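Local atomic coordinates of methionyl-tRNA formyltransferase (Clostridium thermocellum, PDB entry 1ZGH), a protein that probably transfers a formyl group from 10-formyltetrahydrofolate to the amino group of methionyl-tRNA. Residues V101-T106 with I130-V135. Sequence-based numbering, arbitrary orientation.
Sequences VVFHMT and ISAIKV
Val102 and His104 pair with Ile133 and Ser131 across two antiparallel strands in the mixed sheet of the formyltransferase domain, a worked example of how one sheet joint can be buried at one end and partly open to solvent at the other. The strand of 101-104 runs parallel to 80-83 on its far side, so the sheet changes from parallel to antiparallel direction at this seam. Two hydrogen-bonded pairs hold it: Val102 and Ile133 exchange backbone bonds, as do His104 and Ser131, where Ser131 N reaches His104 O at 2.8 Å.

One face carries Val101, Phe103 and Ala132, covered by helix 156-178 at Phe103, whose ring packs against Ile167 and Ile172. With CG anti to the Phe103 carbonyl carbon (chi1 -67°), the ring is placed where the Ala132 methyl meets it obliquely, CB lying 3.8 Å from CE2, while Ile130 CG2 lies at the ring edge, near its plane, 4.1 Å from Phe103 CB.

The more open end is where 101-104 starts and 130-134 finishes, marked by the partly exposed Val102, Lys134 and Val135. Packing is still close there: the CG2 methyls of Val102 and Val135 meet at 3.5 Å, the two side chains set slantwise to each other, and Ile133 CG1 comes 4.1 Å from Val102 CB.

At the buried end the chain leaves the strand through His104, whose NE2 bonds to Gly111 O. His104, whose side chain touches Asp140, is probably the counterpart of the family's active-site histidine, with Asp140 matching the aspartate. Here the contact outlasts the strand pairing: Ser131 OG, beside its own backbone N (chi1 -51°), donates to Thr106 O across 2.7 Å, nearly in line with the carbonyl bond at 162°.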
# COMPACT_ATOMS: atom_id res chain seq x y z
N VAL A 101 8.11 1.42 -10.84
CA VAL A 101 8.50 0.93 -9.52
C VAL A 101 7.31 0.90 -8.55
O VAL A 101 6.78 1.93 -8.18
CB VAL A 101 9.62 1.80 -8.91
CG1 VAL A 101 10.16 1.17 -7.64
CG2 VAL A 101 10.72 2.01 -9.95
N VAL A 102 6.89 -0.29 -8.19
CA VAL A 102 5.87 -0.49 -7.17
C VAL A 102 6.52 -0.83 -5.84
O VAL A 102 7.56 -1.48 -5.80
CB VAL A 102 4.88 -1.60 -7.64
CG1 VAL A 102 4.16 -2.29 -6.47
CG2 VAL A 102 3.90 -1.00 -8.60
N PHE A 103 5.88 -0.42 -4.74
CA PHE A 103 6.37 -0.65 -3.39
C PHE A 103 5.41 -1.59 -2.70
O PHE A 103 4.32 -1.17 -2.30
CB PHE A 103 6.48 0.69 -2.66
CG PHE A 103 7.53 1.57 -3.23
CD1 PHE A 103 7.25 2.42 -4.27
CD2 PHE A 103 8.83 1.53 -2.74
CE1 PHE A 103 8.23 3.23 -4.79
CE2 PHE A 103 9.80 2.35 -3.24
CZ PHE A 103 9.51 3.19 -4.26
N HIS A 104 5.76 -2.87 -2.63
CA HIS A 104 4.83 -3.91 -2.19
C HIS A 104 5.25 -4.40 -0.80
O HIS A 104 6.39 -4.77 -0.59
CB HIS A 104 4.75 -5.02 -3.22
CG HIS A 104 3.88 -6.17 -2.82
ND1 HIS A 104 2.52 -6.16 -2.99
CD2 HIS A 104 4.19 -7.36 -2.26
CE1 HIS A 104 2.02 -7.31 -2.56
NE2 HIS A 104 3.02 -8.06 -2.13
N MSE A 105 4.33 -4.33 0.17
CA MSE A 105 4.73 -4.48 1.58
C MSE A 105 4.85 -5.91 2.07
O MSE A 105 4.53 -6.22 3.22
CB MSE A 105 3.81 -3.66 2.51
CG MSE A 105 2.40 -4.11 2.60
SE MSE A 105 1.60 -3.30 4.29
CE MSE A 105 1.85 -1.46 3.89
N THR A 106 5.34 -6.80 1.21
CA THR A 106 5.69 -8.14 1.66
C THR A 106 7.15 -8.46 1.29
O THR A 106 7.78 -7.80 0.44
CB THR A 106 4.76 -9.21 1.08
OG1 THR A 106 5.03 -9.38 -0.33
CG2 THR A 106 3.30 -8.84 1.30
N ILE A 130 9.09 -3.88 2.98
CA ILE A 130 8.61 -3.19 1.80
C ILE A 130 9.61 -3.51 0.68
O ILE A 130 10.80 -3.24 0.85
CB ILE A 130 8.55 -1.65 2.03
CG1 ILE A 130 7.72 -1.34 3.29
CG2 ILE A 130 7.99 -0.93 0.79
CD1 ILE A 130 7.73 0.13 3.68
N SER A 131 9.14 -4.14 -0.40
CA SER A 131 9.94 -4.45 -1.56
C SER A 131 9.66 -3.47 -2.69
O SER A 131 8.50 -3.32 -3.14
CB SER A 131 9.67 -5.87 -2.07
OG SER A 131 9.77 -6.83 -1.05
N ALA A 132 10.71 -2.79 -3.15
CA ALA A 132 10.63 -1.98 -4.37
C ALA A 132 10.89 -2.92 -5.54
O ALA A 132 11.95 -3.58 -5.59
CB ALA A 132 11.62 -0.85 -4.32
N ILE A 133 9.91 -3.02 -6.45
CA ILE A 133 9.99 -3.94 -7.59
C ILE A 133 9.65 -3.28 -8.92
O ILE A 133 8.89 -2.32 -8.97
CB ILE A 133 9.04 -5.15 -7.43
CG1 ILE A 133 7.57 -4.71 -7.51
CG2 ILE A 133 9.33 -5.84 -6.11
CD1 ILE A 133 6.59 -5.85 -7.44
N LYS A 134 10.24 -3.82 -9.98
CA LYS A 134 10.01 -3.34 -11.33
C LYS A 134 8.80 -4.06 -11.88
O LYS A 134 8.81 -5.29 -12.03
CB LYS A 134 11.22 -3.63 -12.23
CG LYS A 134 11.15 -2.89 -13.55
CD LYS A 134 12.29 -3.21 -14.46
CE LYS A 134 12.09 -2.55 -15.81
NZ LYS A 134 13.38 -2.52 -16.57
N VAL A 135 7.77 -3.31 -12.20
CA VAL A 135 6.54 -3.87 -12.75
C VAL A 135 6.82 -4.64 -14.06
O VAL A 135 7.49 -4.12 -14.96
CB VAL A 135 5.53 -2.74 -13.00
CG1 VAL A 135 4.25 -3.25 -13.60
CG2 VAL A 135 5.27 -2.01 -11.67